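Side-chain contacts in putative TetR-family transcriptional regulator (Bordetella parapertussis 12822, PDB 3CCY), which probably binds operator DNA through an N-terminal helix-turn-helix domain and represses transcription, as TetR-family regulators generally do: residues 20-25 with 43-48; 60-65 with 116-121. All blocks are in the same frame, centred on the assembly; numbering follows the deposited sequence.

Interaction 1: residues 20-25 with 43-48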
# COMPACT_ATOMS: atom_id res chain seq x y z
N ILE A 20 -9.66 20.95 -8.99
CA ILE A 20 -8.61 19.96 -8.77
C ILE A 20 -8.41 19.66 -7.28
O ILE A 20 -8.35 18.50 -6.89
CB ILE A 20 -7.26 20.40 -9.43
CG1 ILE A 20 -7.37 20.41 -10.96
CG2 ILE A 20 -6.11 19.49 -8.99
CD1 ILE A 20 -7.37 19.02 -11.59
N GLU A 21 -8.32 20.72 -6.48
CA GLU A 21 -8.12 20.62 -5.03
C GLU A 21 -9.27 19.88 -4.36
O GLU A 21 -9.06 18.98 -3.54
CB GLU A 21 -7.99 22.03 -4.42
CG GLU A 21 -7.39 22.10 -3.00
CD GLU A 21 -7.17 23.55 -2.50
OE1 GLU A 21 -6.30 23.74 -1.61
OE2 GLU A 21 -7.84 24.49 -3.00
N ARG A 22 -10.50 20.26 -4.73
CA ARG A 22 -11.70 19.71 -4.10
C ARG A 22 -11.98 18.27 -4.56
O ARG A 22 -12.39 17.43 -3.75
CB ARG A 22 -12.90 20.65 -4.33
CG ARG A 22 -13.65 21.00 -3.05
CD ARG A 22 -13.16 22.30 -2.41
NE ARG A 22 -14.07 23.42 -2.66
CZ ARG A 22 -13.91 24.67 -2.21
NH1 ARG A 22 -12.85 24.99 -1.48
NH2 ARG A 22 -14.81 25.59 -2.51
N ALA A 23 -11.74 18.00 -5.85
CA ALA A 23 -11.83 16.65 -6.41
C ALA A 23 -10.83 15.68 -5.79
O ALA A 23 -11.17 14.54 -5.46
CB ALA A 23 -11.62 16.69 -7.91
N ALA A 24 -9.58 16.13 -5.65
CA ALA A 24 -8.53 15.33 -5.02
C ALA A 24 -8.98 14.86 -3.64
O ALA A 24 -8.87 13.68 -3.32
CB ALA A 24 -7.24 16.12 -4.93
N ALA A 25 -9.53 15.78 -2.85
CA ALA A 25 -10.02 15.42 -1.52
C ALA A 25 -11.10 14.32 -1.55
O ALA A 25 -11.04 13.36 -0.78
CB ALA A 25 -10.50 16.65 -0.76
N ALA A 43 -19.24 20.83 -4.43
CA ALA A 43 -18.16 20.99 -3.45
C ALA A 43 -17.45 22.33 -3.65
O ALA A 43 -16.95 22.92 -2.69
CB ALA A 43 -17.17 19.84 -3.52
N CYS A 44 -17.43 22.80 -4.89
CA CYS A 44 -16.91 24.13 -5.21
C CYS A 44 -18.04 25.14 -5.10
O CYS A 44 -17.95 26.25 -5.62
CB CYS A 44 -16.31 24.14 -6.61
SG CYS A 44 -15.02 22.90 -6.85
N GLU A 45 -19.10 24.72 -4.40
CA GLU A 45 -20.35 25.46 -4.29
C GLU A 45 -20.67 26.08 -5.65
O GLU A 45 -20.68 27.31 -5.79
CB GLU A 45 -20.26 26.52 -3.17
CG GLU A 45 -20.13 25.91 -1.77
CD GLU A 45 -19.38 26.81 -0.79
OE1 GLU A 45 -18.32 26.38 -0.28
OE2 GLU A 45 -19.85 27.94 -0.53
N CYS A 46 -20.88 25.22 -6.64
CA CYS A 46 -21.06 25.65 -8.03
C CYS A 46 -22.07 24.79 -8.84
O CYS A 46 -22.52 23.68 -8.39
CB CYS A 46 -19.70 25.69 -8.75
SG CYS A 46 -19.67 26.85 -10.14
N SER A 47 -22.41 25.31 -10.05
CA SER A 47 -23.27 24.56 -10.96
C SER A 47 -22.46 23.56 -11.77
O SER A 47 -21.27 23.78 -12.02
CB SER A 47 -24.02 25.52 -11.89
OG SER A 47 -23.12 26.31 -12.66
N LYS A 48 -23.10 22.46 -12.18
CA LYS A 48 -22.45 21.40 -12.96
C LYS A 48 -21.90 21.90 -14.31
O LYS A 48 -20.95 21.32 -14.85
CB LYS A 48 -23.39 20.21 -13.17
CG LYS A 48 -22.66 18.85 -13.37
CD LYS A 48 -23.58 17.83 -14.08
CE LYS A 48 -24.26 16.87 -13.06
NZ LYS A 48 -25.44 17.53 -12.26
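Arg22 reaches from helix 15-29 to the turn that follows helix 37-43 and closes on the carbonyl of Ala43, a compact example of how a single arginine can tie a helix to a neighbouring turn. Arg22 NE donates a hydrogen bond of 2.9 Å to Ala43 O. The bond is bent: the N-H...O angle is 132°, the donor stands about 50° above the carbonyl plane, and the oxygen is tilted from the guanidinium plane as well. NH2 of Arg22 comes within 3.4 Å of the same Ala43 O and meets Cys44 CA at the edge of the guanidinium group.

Behind this polar grip the aliphatic part of the arginine lies against the turn. Arg22 CG packs on Ala43 CB at 3.7 Å, and Arg22 CB touches Cys44 SG at 4.0 Å. Chi1 of Arg22 (-129°) sets CG against the Ala43 methyl, and the bends at chi2 and chi3 then turn NE in toward the carbonyl. Farther out, Glu45 OE1 stands 4.2 Å from Arg22 NH2. That oxygen lies well out of the guanidinium plane and no N-H points at it, so any attraction is probably a loose electrostatic one at the surface.

Residues 43-48 fall within the predicted helix-turn-helix motif, and the contact joins the first helix of the DNA-binding domain to the turn of that motif at the protein surface. Other residues of helix 15-29 pack on neighbouring helices: Ala23 on Val61 and Met65 of helix 58-81, Ala24 and Ala25 on Asp107 of helix 87-115, and Ile20 touches both of those helices.

Interaction 2: residues 60-65 with 116-121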
# COMPACT_ATOMS: atom_id res chain seq x y z
N ALA A 60 -10.68 13.64 -17.13
CA ALA A 60 -9.80 14.78 -17.40
C ALA A 60 -9.33 15.44 -16.10
O ALA A 60 -8.15 15.78 -15.97
CB ALA A 60 -10.51 15.81 -18.30
N VAL A 61 -10.24 15.60 -15.15
CA VAL A 61 -9.90 16.09 -13.80
C VAL A 61 -8.86 15.17 -13.17
O VAL A 61 -7.84 15.64 -12.68
CB VAL A 61 -11.14 16.23 -12.89
CG1 VAL A 61 -10.75 16.74 -11.51
CG2 VAL A 61 -12.17 17.16 -13.53
N LEU A 62 -9.11 13.86 -13.21
CA LEU A 62 -8.17 12.89 -12.67
C LEU A 62 -6.83 12.88 -13.40
O LEU A 62 -5.77 12.89 -12.77
CB LEU A 62 -8.78 11.47 -12.64
CG LEU A 62 -7.91 10.31 -12.12
CD1 LEU A 62 -7.49 10.50 -10.66
CD2 LEU A 62 -8.58 8.97 -12.27
N ARG A 63 -6.87 12.86 -14.73
CA ARG A 63 -5.65 12.76 -15.53
C ARG A 63 -4.75 13.95 -15.25
O ARG A 63 -3.55 13.78 -15.04
CB ARG A 63 -5.97 12.62 -17.03
CG ARG A 63 -4.74 12.48 -17.94
CD ARG A 63 -5.09 12.53 -19.42
NE ARG A 63 -5.73 13.78 -19.83
CZ ARG A 63 -6.98 13.90 -20.29
NH1 ARG A 63 -7.45 15.10 -20.64
NH2 ARG A 63 -7.77 12.84 -20.42
N ASP A 64 -5.34 15.14 -15.21
CA ASP A 64 -4.60 16.37 -14.92
C ASP A 64 -3.94 16.38 -13.53
O ASP A 64 -2.73 16.65 -13.42
CB ASP A 64 -5.50 17.60 -15.15
CG ASP A 64 -4.80 18.92 -14.83
OD1 ASP A 64 -4.48 19.66 -15.78
OD2 ASP A 64 -4.58 19.22 -13.63
N MSE A 65 -4.67 16.06 -12.47
CA MSE A 65 -4.05 16.08 -11.13
C MSE A 65 -2.96 15.02 -10.95
O MSE A 65 -2.01 15.23 -10.19
CB MSE A 65 -5.09 15.95 -10.01
CG MSE A 65 -5.47 14.53 -9.69
SE MSE A 65 -6.75 14.33 -8.25
CE MSE A 65 -8.16 15.50 -8.84
N LEU A 116 -4.98 5.32 -10.29
CA LEU A 116 -4.47 5.19 -11.66
C LEU A 116 -5.34 4.32 -12.59
O LEU A 116 -5.43 4.61 -13.79
CB LEU A 116 -3.02 4.70 -11.63
CG LEU A 116 -2.22 4.76 -12.93
CD1 LEU A 116 -2.26 6.15 -13.55
CD2 LEU A 116 -0.80 4.33 -12.68
N ASP A 117 -5.99 3.29 -12.06
CA ASP A 117 -6.78 2.36 -12.89
C ASP A 117 -8.06 2.97 -13.44
O ASP A 117 -8.58 2.52 -14.48
CB ASP A 117 -7.06 1.03 -12.17
CG ASP A 117 -7.71 1.22 -10.81
OD1 ASP A 117 -7.14 1.96 -9.96
OD2 ASP A 117 -8.78 0.60 -10.57
N ALA A 118 -8.57 4.00 -12.77
CA ALA A 118 -9.81 4.66 -13.19
C ALA A 118 -9.69 5.30 -14.58
O ALA A 118 -10.69 5.65 -15.20
CB ALA A 118 -10.23 5.69 -12.16
N LEU A 119 -8.45 5.44 -15.05
CA LEU A 119 -8.17 6.02 -16.37
C LEU A 119 -8.28 4.99 -17.50
O LEU A 119 -8.32 3.79 -17.23
CB LEU A 119 -6.77 6.67 -16.35
CG LEU A 119 -6.67 7.95 -15.52
CD1 LEU A 119 -5.26 8.49 -15.54
CD2 LEU A 119 -7.67 9.01 -16.02
N PRO A 120 -8.38 5.46 -18.78
CA PRO A 120 -8.29 4.61 -19.98
C PRO A 120 -6.99 3.78 -20.10
O PRO A 120 -6.51 3.25 -19.09
CB PRO A 120 -8.39 5.62 -21.14
CG PRO A 120 -9.09 6.79 -20.57
CD PRO A 120 -8.66 6.87 -19.13
N GLU A 121 -6.44 3.67 -21.30
CA GLU A 121 -5.24 2.85 -21.50
C GLU A 121 -4.00 3.63 -21.89
O GLU A 121 -2.93 3.40 -21.33
CB GLU A 121 -5.49 1.70 -22.48
CG GLU A 121 -6.21 0.50 -21.86
CD GLU A 121 -5.67 0.15 -20.47
OE1 GLU A 121 -6.40 0.37 -19.48
OE2 GLU A 121 -4.52 -0.33 -20.37
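Leu62 and Leu119, which bury nearly equal areas here, meet where helix 58-81, which in TetR-type all-helical folds leads from the DNA-binding part into the C-terminal domain, passes the loop between helices 87-115 and 122-145. Leu62 belongs to that helix, whereas Leu119 lies in the loop. The contact illustrates how a helix and a loop far apart in sequence can be joined by a few branched side chains: it is wholly apolar, and one methyl does much of the work.

That methyl is CD2 of Leu62. With CG anti to the backbone N (chi1 179°), the isobutyl group extends from the helix to the loop, and Leu62 CD2 fits against Ala118 CB at 3.7 Å and against Leu119 CD2 at 3.9 Å. The two leucine side chains cross at a slant, branch against branch. Leu119 CD2 also reaches the base of the next residue on the helix, Arg63.

Other parts of the protein enclose the pair. Val111 and Cys115 of helix 87-115 touch Leu62, Leu127 of helix 122-145 touches Leu119, and Tyr32 packs on both Leu62 and Ala118. Arg63 gives only the base of its side chain to the loop; beyond the bend at chi3 its NH2 is hydrogen-bonded to Gln123, while one face of the guanidinium lies over Ala60 CA. At its base, Arg63 CB rests 4.1 Å from Leu119 CD2.

Overall arrangement
From the N terminus, helix 15-29 comes first, and interaction 1 closes a short loop of 17 residues by bringing the turn after helix 37-43 back to it. Interaction 2 opens later, on helix 58-81, and closes a much longer, largely helical excursion at the loop before helix 122-145. The two are thus in series, neither nested nor crossed, with centres about 16 Å apart. Interaction 1 stays within the DNA-binding domain; interaction 2 ties helix 58-81 to the C-terminal domain. Their helical segments also touch directly: Ile20 CD1 packs 3.6 Å from Val61 O, so helix 58-81 links both contacts.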